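Local coordinates for protein hydroxylase (Rhodococcus sp., PDB 2OR0) that is a putative hydroxylase that probably uses reduced flavin to insert one atom of molecular oxygen into its substrate, within an acyl-CoA dehydrogenase-like fold, at residues 105-108 against 109-113; 248-251 against 252-256; 77-80 against 81-85; 336-339 against 340-343. All coordinates share one frame; numbering follows the deposited sequence.

Overall arrangement
Contact 2, at the start of helix 250-277, lies between the other three and touches each of them. The indole of Trp107 in contact 1 packs on Met248, Tyr250 and Met253, with centres about 13 Å apart. Pro78 of contact 3 meets Leu256 and the two selenomethionines, and Phe81 meets Leu256, centre to centre about 12 Å. Pro255 and Ser251 meet Gln341 and Arg338 of contact 4, whose centre is about 11 Å away. Contacts 1, 3 and 4 do not touch one another; contacts 1 and 4 have centres about 24 Å apart. Each contact is a local helical turn or helix end, and contact 2 links them by packing of side chains and backbone oxygens.

Contact 1 (105-108 against 109-113); sequences HPWE and LAFAD
Trp107 swings CG trans to its backbone N (chi1 -180°), while Phe111, four residues on, lodges CG between its own N and carbonyl carbon (chi1 56°), and these two settings bring indole and phenyl together where helix 105-109 ends. They form a T-shaped pair: the edge of Phe111 points at one face of the Trp107 six-membered ring, the planes standing at 87° with centroids 5.3 Å apart. The touching atom is Phe111 CE2, which sits over the rim of the indole, 3.7 Å from Trp107 CZ3. One face of the phenyl is turned back on the main chain, so that Glu108 O lies over its centre, 3.5 Å from the plane of the Phe111 ring. Glu108 CG adds a second touch, 3.8 Å from Phe111 CZ, and its extended chain carries the carboxylate onward to a hydrogen bond between OE2 and His184 ND1.

The backbone records the helix running out. Leu109 N still donates to His105 O in a nearly straight 3.0 Å bond, but Ala110 N is held weakly by both Pro106 O and Trp107 O. Phe111 N reaches back only three residues, to Glu108 O at 3.0 Å. Outside the contact, Trp107 NE1 hydrogen-bonds to Leu245 O, and Phe111 packs against helix 234-239. Ala112 N then closes on Leu109 O, and Asp113 OD1 accepts from Gln115 N: a helix end passing through a type I beta turn directly into the N-cap of helix 114-121.

Contact 2 (248-251 against 252-256); sequences MPYS and CMFPL
Met248, present as selenomethionine, crosses the likewise substituted Met253 at about a right angle, its CB 3.5 Å from Met253 CG. Bends at chi2 and chi3 curl both chains, which lets Met248 CE rest 3.9 Å from Met253 SE and touch Cys252 SG as well. Pro249 stands at the N-cap, and its carbonyl takes two backbone donors. Met253 N lies in the carbonyl plane, 3.0 Å from Pro249 O, whereas Cys252 N comes from well above that plane. Tyr250 runs alongside Phe254, both pointing the same way. Phe254 CB makes a CH-pi contact over the tyrosine face, 3.9 Å from the centroid of the Tyr250 ring. The two rings, 23° from parallel, are slid so far apart that they barely overlap, and Tyr250 OH sits over the rim of the Phe254 face. The backbone bond from Phe254 N to Tyr250 O, 2.9 Å, ties the same pair. Ser251 O meets no N-H at position 255, since that residue is a proline; Pro255 CD approaches it to 3.2 Å instead. Ser251 OG is engaged by Ile412 O. This is the N-terminal turn of a proline-kinked helix, 250-277, probably belonging to the C-terminal helical bundle of the acyl-CoA dehydrogenase fold.

Contact 3 (77-80 against 81-85); sequences HPRE and FAETV
Glu80 O is gripped twice by Thr84, whose OG1 donates over 2.6 Å and whose backbone N donates over 3.0 Å, from opposite faces of the carbonyl plane. With OG1 opposite the carbonyl carbon (chi1 -49°), the threonine hydroxyl folds back onto the preceding turn. A water donates to both Thr84 OG1 and Glu80 OE2, the latter at 2.6 Å, and so bridges two side chains that run side by side.

On another side of the helix Arg79 and Glu83 form an i to i+4 salt bridge, Arg79 NH2 lying 2.8 Å from Glu83 OE2. The oxygen comes in at the guanidinium edge, near its plane, and the carboxylate is turned 70° from that plane. Arg79 CG also lies beneath the carboxylate carbon, 3.6 Å from Glu83 CD. Because Arg79 NH1 makes a second salt bridge to Asp317 of helix 292-324, replacement by an alanine would probably leave both acids without their cationic mate and remove one polar tie between the two helices.

His77 ND1 accepts from Arg79 N at 3.0 Å, tilted from the imidazole plane, and His77 O takes Phe81 N. A side-chain N-cap followed by i to i+4 bonding thus marks the beginning of helix 78-91.

Contact 4 (336-339 against 340-343); sequences IGRR and TQIA
Arg338, Gln341 and Ile342 make up the close-packed side of this helical turn, while Arg339 and Thr340 meet through water on the other. Arg338 and Gln341 lie side by side, with guanidinium and amide nearly coplanar at 14°. Arg338 NH1 donates to Gln341 OE1 at 2.9 Å, in the plane of the amide and on a lone pair of its oxygen. Gln341 NE2 hydrogen-bonds to Thr259 OG1 and Val385 O, which fixes the amide from its other end. Successive bends in the arginine, starting at chi2 (-86°), curl its end back toward the following turn. There Ile342 CD1 lies over the rim of one guanidinium face, 4.0 Å from Arg338 CZ, and Ile342 CG1 presses on Arg338 O at 3.4 Å. Arg338 NH1 is also hydrogen-bonded to Val385 O, so a leucine in place of Arg338 would probably leave Gln341 OE1 without this donor and cost Val385 O one of its bonds.

The partly exposed side is held more lightly. Arg339 keeps its chain extended as far as CD before bending, and a water accepts from its NE at 3.0 Å, in the guanidinium plane. The same water lies 2.8 Å from Thr340 OG1. Arg339 NH1 hydrogen-bonds to Gln399 OE1 of helix 389-399. Beneath both sides run regular i to i+4 backbone bonds.

Helix 331-356 is thereby wedged among three others: Arg338 and Gln341 abut Ser251 and Pro255 of helix 250-277, Thr340 faces helix 292-324, and Arg339 and Ile342 rest on helix 389-399.

Contact 1 (105-108 against 109-113)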
loop_
_atom_site.group_PDB
_atom_site.type_symbol
_atom_site.label_atom_id
_atom_site.label_comp_id
_atom_site.label_asym_id
_atom_site.label_seq_id
_atom_site.Cartn_x
_atom_site.Cartn_y
_atom_site.Cartn_z
ATOM N N HIS A 105 -8.448 1.711 0.244
ATOM C CA HIS A 105 -9.464 2.728 -0.049
ATOM C C HIS A 105 -10.864 2.399 0.536
ATOM O O HIS A 105 -11.510 3.315 1.057
ATOM C CB HIS A 105 -9.504 3.061 -1.545
ATOM C CG HIS A 105 -8.192 3.564 -2.080
ATOM N ND1 HIS A 105 -7.690 3.180 -3.301
ATOM C CD2 HIS A 105 -7.262 4.385 -1.537
ATOM C CE1 HIS A 105 -6.517 3.757 -3.499
ATOM N NE2 HIS A 105 -6.232 4.489 -2.440
ATOM N N PRO A 106 -11.309 1.111 0.475
ATOM C CA PRO A 106 -12.575 0.718 1.103
ATOM C C PRO A 106 -12.566 0.950 2.602
ATOM O O PRO A 106 -13.615 1.207 3.194
ATOM C CB PRO A 106 -12.657 -0.783 0.825
ATOM C CG PRO A 106 -11.866 -0.974 -0.420
ATOM C CD PRO A 106 -10.697 -0.050 -0.207
ATOM N N TRP A 107 -11.389 0.873 3.219
ATOM C CA TRP A 107 -11.292 1.102 4.643
ATOM C C TRP A 107 -11.665 2.556 4.983
ATOM O O TRP A 107 -12.455 2.810 5.905
ATOM C CB TRP A 107 -9.902 0.700 5.174
ATOM C CG TRP A 107 -9.778 0.921 6.636
ATOM C CD1 TRP A 107 -10.139 0.051 7.646
ATOM C CD2 TRP A 107 -9.252 2.088 7.277
ATOM N NE1 TRP A 107 -9.878 0.631 8.864
ATOM C CE2 TRP A 107 -9.347 1.878 8.669
ATOM C CE3 TRP A 107 -8.717 3.304 6.805
ATOM C CZ2 TRP A 107 -8.922 2.834 9.599
ATOM C CZ3 TRP A 107 -8.297 4.243 7.721
ATOM C CH2 TRP A 107 -8.390 4.007 9.104
ATOM N N GLU A 108 -11.102 3.514 4.245
ATOM C CA GLU A 108 -11.406 4.913 4.505
ATOM C C GLU A 108 -12.856 5.266 4.078
ATOM O O GLU A 108 -13.538 5.988 4.780
ATOM C CB GLU A 108 -10.416 5.863 3.836
ATOM C CG GLU A 108 -10.707 7.328 4.184
ATOM C CD GLU A 108 -9.667 8.299 3.667
ATOM O OE1 GLU A 108 -8.610 7.851 3.173
ATOM O OE2 GLU A 108 -9.899 9.518 3.754
ATOM N N LEU A 109 -13.309 4.740 2.944
ATOM C CA LEU A 109 -14.649 5.034 2.469
ATOM C C LEU A 109 -15.686 4.558 3.486
ATOM O O LEU A 109 -16.801 5.067 3.518
ATOM C CB LEU A 109 -14.915 4.347 1.148
ATOM C CG LEU A 109 -16.014 5.011 0.306
ATOM C CD1 LEU A 109 -15.546 6.385 -0.256
ATOM C CD2 LEU A 109 -16.475 4.067 -0.799
ATOM N N ALA A 110 -15.315 3.571 4.302
ATOM C CA ALA A 110 -16.223 3.014 5.296
ATOM C C ALA A 110 -16.729 4.107 6.189
ATOM O O ALA A 110 -17.865 4.044 6.628
ATOM C CB ALA A 110 -15.560 1.917 6.119
ATOM N N PHE A 111 -15.895 5.113 6.445
ATOM C CA PHE A 111 -16.323 6.261 7.238
ATOM C C PHE A 111 -16.507 7.555 6.431
ATOM O O PHE A 111 -16.536 8.651 6.999
ATOM C CB PHE A 111 -15.476 6.474 8.519
ATOM C CG PHE A 111 -13.979 6.613 8.291
ATOM C CD1 PHE A 111 -13.392 7.878 8.104
ATOM C CD2 PHE A 111 -13.151 5.490 8.325
ATOM C CE1 PHE A 111 -12.035 8.023 7.946
ATOM C CE2 PHE A 111 -11.759 5.617 8.146
ATOM C CZ PHE A 111 -11.202 6.887 7.956
ATOM N N ALA A 112 -16.629 7.409 5.113
ATOM C CA ALA A 112 -17.118 8.508 4.263
ATOM C C ALA A 112 -18.665 8.516 4.297
ATOM O O ALA A 112 -19.296 7.528 4.721
ATOM C CB ALA A 112 -16.610 8.364 2.820
ATOM N N ASP A 113 -19.257 9.624 3.847
ATOM C CA ASP A 113 -20.715 9.761 3.765
ATOM C C ASP A 113 -21.383 8.541 3.175
ATOM O O ASP A 113 -20.963 8.036 2.121
ATOM C CB ASP A 113 -21.106 10.994 2.953
ATOM C CG ASP A 113 -22.550 11.413 3.190
ATOM O OD1 ASP A 113 -23.451 10.756 2.633
ATOM O OD2 ASP A 113 -22.761 12.402 3.931
#

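Contact 2 (248-251 against 252-256)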
loop_
_atom_site.group_PDB
_atom_site.type_symbol
_atom_site.label_atom_id
_atom_site.label_comp_id
_atom_site.label_asym_id
_atom_site.label_seq_id
_atom_site.Cartn_x
_atom_site.Cartn_y
_atom_site.Cartn_z
HETATM N N MSE A 248 -9.463 2.063 13.628
HETATM C CA MSE A 248 -7.974 2.024 13.642
HETATM C C MSE A 248 -7.359 3.377 13.210
HETATM O O MSE A 248 -7.985 4.123 12.465
HETATM C CB MSE A 248 -7.482 0.895 12.731
HETATM C CG MSE A 248 -7.779 -0.515 13.259
HETATM SE SE MSE A 248 -6.549 -1.015 14.668
HETATM C CE MSE A 248 -4.873 -1.171 13.577
ATOM N N PRO A 249 -6.137 3.716 13.703
ATOM C CA PRO A 249 -5.536 4.955 13.203
ATOM C C PRO A 249 -5.242 4.897 11.702
ATOM O O PRO A 249 -4.755 3.871 11.214
ATOM C CB PRO A 249 -4.221 5.050 13.992
ATOM C CG PRO A 249 -4.460 4.166 15.237
ATOM C CD PRO A 249 -5.274 3.052 14.706
ATOM N N TYR A 250 -5.513 6.004 10.991
ATOM C CA TYR A 250 -5.189 6.133 9.561
ATOM C C TYR A 250 -3.674 5.922 9.313
ATOM O O TYR A 250 -3.305 5.248 8.369
ATOM C CB TYR A 250 -5.640 7.518 9.027
ATOM C CG TYR A 250 -5.304 7.807 7.561
ATOM C CD1 TYR A 250 -6.186 7.467 6.527
ATOM C CD2 TYR A 250 -4.112 8.446 7.220
ATOM C CE1 TYR A 250 -5.868 7.746 5.179
ATOM C CE2 TYR A 250 -3.803 8.742 5.890
ATOM C CZ TYR A 250 -4.672 8.388 4.887
ATOM O OH TYR A 250 -4.316 8.704 3.589
ATOM N N SER A 251 -2.839 6.481 10.179
ATOM C CA SER A 251 -1.399 6.369 10.050
ATOM C C SER A 251 -0.868 4.951 10.229
ATOM O O SER A 251 0.266 4.659 9.844
ATOM C CB SER A 251 -0.682 7.305 11.005
ATOM O OG SER A 251 -0.830 6.912 12.362
ATOM N N CYS A 252 -1.674 4.077 10.827
ATOM C CA CYS A 252 -1.368 2.678 10.820
ATOM C C CYS A 252 -1.893 2.020 9.546
ATOM O O CYS A 252 -1.124 1.350 8.833
ATOM C CB CYS A 252 -1.914 1.973 12.075
ATOM S SG CYS A 252 -1.551 0.189 12.095
HETATM N N MSE A 253 -3.176 2.210 9.231
HETATM C CA MSE A 253 -3.814 1.410 8.185
HETATM C C MSE A 253 -3.337 1.755 6.756
HETATM O O MSE A 253 -3.198 0.859 5.889
HETATM C CB MSE A 253 -5.350 1.543 8.265
HETATM C CG MSE A 253 -5.960 0.988 9.569
HETATM SE SE MSE A 253 -5.588 -0.933 9.769
HETATM C CE MSE A 253 -6.350 -1.642 8.200
ATOM N N PHE A 254 -3.145 3.047 6.501
ATOM C CA PHE A 254 -2.799 3.488 5.145
ATOM C C PHE A 254 -1.403 2.951 4.779
ATOM O O PHE A 254 -1.277 2.247 3.800
ATOM C CB PHE A 254 -2.979 5.027 4.971
ATOM C CG PHE A 254 -2.217 5.622 3.791
ATOM C CD1 PHE A 254 -2.432 5.180 2.490
ATOM C CD2 PHE A 254 -1.291 6.642 4.002
ATOM C CE1 PHE A 254 -1.708 5.731 1.430
ATOM C CE2 PHE A 254 -0.581 7.207 2.946
ATOM C CZ PHE A 254 -0.796 6.748 1.670
ATOM N N PRO A 255 -0.365 3.247 5.579
ATOM C CA PRO A 255 0.945 2.661 5.275
ATOM C C PRO A 255 1.073 1.128 5.421
ATOM O O PRO A 255 2.072 0.565 4.950
ATOM C CB PRO A 255 1.865 3.342 6.266
ATOM C CG PRO A 255 1.172 4.565 6.666
ATOM C CD PRO A 255 -0.278 4.162 6.718
ATOM N N LEU A 256 0.074 0.458 6.021
ATOM C CA LEU A 256 0.186 -0.977 6.339
ATOM C C LEU A 256 0.209 -1.809 5.073
ATOM O O LEU A 256 1.047 -2.707 4.912
ATOM C CB LEU A 256 -0.965 -1.441 7.262
ATOM C CG LEU A 256 -1.044 -2.938 7.639
ATOM C CD1 LEU A 256 0.129 -3.332 8.549
ATOM C CD2 LEU A 256 -2.397 -3.271 8.317
#

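Contact 3 (77-80 against 81-85)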
loop_
_atom_site.group_PDB
_atom_site.type_symbol
_atom_site.label_atom_id
_atom_site.label_comp_id
_atom_site.label_asym_id
_atom_site.label_seq_id
_atom_site.Cartn_x
_atom_site.Cartn_y
_atom_site.Cartn_z
ATOM N N HIS A 77 -9.437 -8.629 10.256
ATOM C CA HIS A 77 -8.492 -8.077 11.217
ATOM C C HIS A 77 -7.302 -7.552 10.391
ATOM O O HIS A 77 -6.920 -8.186 9.416
ATOM C CB HIS A 77 -8.019 -9.207 12.158
ATOM C CG HIS A 77 -7.156 -8.745 13.286
ATOM N ND1 HIS A 77 -5.794 -8.561 13.162
ATOM C CD2 HIS A 77 -7.464 -8.421 14.562
ATOM C CE1 HIS A 77 -5.305 -8.138 14.314
ATOM N NE2 HIS A 77 -6.298 -8.041 15.180
ATOM N N PRO A 78 -6.711 -6.409 10.783
ATOM C CA PRO A 78 -5.526 -5.865 10.079
ATOM C C PRO A 78 -4.416 -6.901 9.803
ATOM O O PRO A 78 -3.741 -6.817 8.766
ATOM C CB PRO A 78 -5.011 -4.800 11.053
ATOM C CG PRO A 78 -6.216 -4.339 11.764
ATOM C CD PRO A 78 -7.109 -5.553 11.910
ATOM N N ARG A 79 -4.211 -7.852 10.723
ATOM C CA ARG A 79 -3.186 -8.883 10.531
ATOM C C ARG A 79 -3.482 -9.672 9.285
ATOM O O ARG A 79 -2.581 -9.916 8.490
ATOM C CB ARG A 79 -3.059 -9.828 11.735
ATOM C CG ARG A 79 -2.343 -11.159 11.425
ATOM C CD ARG A 79 -2.144 -12.027 12.688
ATOM N NE ARG A 79 -1.148 -11.470 13.612
ATOM C CZ ARG A 79 0.168 -11.671 13.521
ATOM N NH1 ARG A 79 0.986 -11.142 14.418
ATOM N NH2 ARG A 79 0.674 -12.399 12.528
ATOM N N GLU A 80 -4.740 -10.083 9.112
ATOM C CA GLU A 80 -5.126 -10.834 7.918
ATOM C C GLU A 80 -4.935 -10.031 6.622
ATOM O O GLU A 80 -4.514 -10.581 5.592
ATOM C CB GLU A 80 -6.589 -11.313 7.988
ATOM C CG GLU A 80 -6.943 -12.128 6.729
ATOM C CD GLU A 80 -8.274 -12.865 6.814
ATOM O OE1 GLU A 80 -8.938 -12.815 7.871
ATOM O OE2 GLU A 80 -8.639 -13.502 5.816
ATOM N N PHE A 81 -5.294 -8.756 6.656
ATOM C CA PHE A 81 -5.054 -7.896 5.503
ATOM C C PHE A 81 -3.536 -7.898 5.182
ATOM O O PHE A 81 -3.138 -8.183 4.064
ATOM C CB PHE A 81 -5.517 -6.460 5.797
ATOM C CG PHE A 81 -5.147 -5.453 4.697
ATOM C CD1 PHE A 81 -5.734 -5.531 3.443
ATOM C CD2 PHE A 81 -4.224 -4.446 4.937
ATOM C CE1 PHE A 81 -5.419 -4.620 2.445
ATOM C CE2 PHE A 81 -3.914 -3.505 3.952
ATOM C CZ PHE A 81 -4.512 -3.596 2.702
ATOM N N ALA A 82 -2.710 -7.604 6.178
ATOM C CA ALA A 82 -1.277 -7.490 5.975
ATOM C C ALA A 82 -0.703 -8.784 5.396
ATOM O O ALA A 82 0.033 -8.750 4.412
ATOM C CB ALA A 82 -0.588 -7.105 7.260
ATOM N N GLU A 83 -1.086 -9.928 5.967
ATOM C CA GLU A 83 -0.560 -11.209 5.515
ATOM C C GLU A 83 -1.005 -11.569 4.110
ATOM O O GLU A 83 -0.241 -12.210 3.355
ATOM C CB GLU A 83 -0.937 -12.340 6.501
ATOM C CG GLU A 83 -0.184 -12.250 7.849
ATOM C CD GLU A 83 -0.709 -13.224 8.940
ATOM O OE1 GLU A 83 -1.782 -13.849 8.781
ATOM O OE2 GLU A 83 -0.040 -13.325 9.993
ATOM N N THR A 84 -2.239 -11.192 3.760
ATOM C CA THR A 84 -2.749 -11.465 2.421
ATOM C C THR A 84 -1.977 -10.650 1.360
ATOM O O THR A 84 -1.588 -11.188 0.328
ATOM C CB THR A 84 -4.274 -11.192 2.306
ATOM O OG1 THR A 84 -4.958 -11.835 3.402
ATOM C CG2 THR A 84 -4.791 -11.733 0.972
ATOM N N VAL A 85 -1.784 -9.362 1.618
ATOM C CA VAL A 85 -0.970 -8.499 0.754
ATOM C C VAL A 85 0.440 -9.104 0.566
ATOM O O VAL A 85 0.903 -9.284 -0.570
ATOM C CB VAL A 85 -0.874 -7.089 1.340
ATOM C CG1 VAL A 85 0.147 -6.232 0.567
ATOM C CG2 VAL A 85 -2.254 -6.405 1.336
HETATM O O HOH W 1 -7.000 -14.050 3.815
#

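Contact 4 (336-339 against 340-343)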
loop_
_atom_site.group_PDB
_atom_site.type_symbol
_atom_site.label_atom_id
_atom_site.label_comp_id
_atom_site.label_asym_id
_atom_site.label_seq_id
_atom_site.Cartn_x
_atom_site.Cartn_y
_atom_site.Cartn_z
ATOM N N ILE A 336 5.427 5.953 17.217
ATOM C CA ILE A 336 6.271 4.771 17.362
ATOM C C ILE A 336 5.844 3.727 16.371
ATOM O O ILE A 336 6.693 3.098 15.760
ATOM C CB ILE A 336 6.299 4.227 18.820
ATOM C CG1 ILE A 336 7.047 5.238 19.705
ATOM C CG2 ILE A 336 7.023 2.827 18.874
ATOM C CD1 ILE A 336 7.072 4.894 21.215
ATOM N N GLY A 337 4.539 3.544 16.178
ATOM C CA GLY A 337 4.082 2.639 15.152
ATOM C C GLY A 337 4.516 3.005 13.724
ATOM O O GLY A 337 4.767 2.112 12.880
ATOM N N ARG A 338 4.532 4.302 13.417
ATOM C CA ARG A 338 4.993 4.763 12.101
ATOM C C ARG A 338 6.475 4.477 11.980
ATOM O O ARG A 338 6.922 4.023 10.955
ATOM C CB ARG A 338 4.695 6.260 11.877
ATOM C CG ARG A 338 3.290 6.488 11.323
ATOM C CD ARG A 338 3.284 6.366 9.791
ATOM N NE ARG A 338 3.952 7.524 9.213
ATOM C CZ ARG A 338 4.699 7.515 8.105
ATOM N NH1 ARG A 338 4.933 6.385 7.439
ATOM N NH2 ARG A 338 5.235 8.662 7.680
ATOM N N ARG A 339 7.223 4.743 13.037
ATOM C CA ARG A 339 8.649 4.485 13.069
ATOM C C ARG A 339 8.961 3.011 12.746
ATOM O O ARG A 339 9.828 2.699 11.918
ATOM C CB ARG A 339 9.199 4.851 14.446
ATOM C CG ARG A 339 10.673 4.546 14.584
ATOM C CD ARG A 339 11.260 5.094 15.869
ATOM N NE ARG A 339 10.792 4.353 17.041
ATOM C CZ ARG A 339 10.804 4.838 18.284
ATOM N NH1 ARG A 339 11.231 6.062 18.523
ATOM N NH2 ARG A 339 10.399 4.089 19.298
ATOM N N THR A 340 8.245 2.109 13.412
ATOM C CA THR A 340 8.404 0.666 13.196
ATOM C C THR A 340 8.100 0.271 11.770
ATOM O O THR A 340 8.814 -0.511 11.166
ATOM C CB THR A 340 7.505 -0.106 14.203
ATOM O OG1 THR A 340 8.149 -0.038 15.465
ATOM C CG2 THR A 340 7.313 -1.580 13.821
ATOM N N GLN A 341 7.049 0.851 11.215
ATOM C CA GLN A 341 6.593 0.535 9.891
ATOM C C GLN A 341 7.611 1.005 8.834
ATOM O O GLN A 341 7.932 0.269 7.879
ATOM C CB GLN A 341 5.212 1.195 9.693
ATOM C CG GLN A 341 4.690 1.225 8.254
ATOM C CD GLN A 341 4.981 2.591 7.614
ATOM O OE1 GLN A 341 4.696 3.632 8.213
ATOM N NE2 GLN A 341 5.548 2.586 6.411
ATOM N N ILE A 342 8.110 2.228 9.000
ATOM C CA ILE A 342 9.117 2.759 8.099
ATOM C C ILE A 342 10.375 1.872 8.168
ATOM O O ILE A 342 10.864 1.434 7.141
ATOM C CB ILE A 342 9.489 4.203 8.482
ATOM C CG1 ILE A 342 8.372 5.172 8.123
ATOM C CG2 ILE A 342 10.816 4.626 7.804
ATOM C CD1 ILE A 342 8.451 6.481 8.916
ATOM N N ALA A 343 10.889 1.634 9.378
ATOM C CA ALA A 343 12.053 0.734 9.611
ATOM C C ALA A 343 11.869 -0.650 9.004
ATOM O O ALA A 343 12.847 -1.250 8.504
ATOM C CB ALA A 343 12.323 0.605 11.107
HETATM O O HOH W 2 9.993 1.506 16.912
#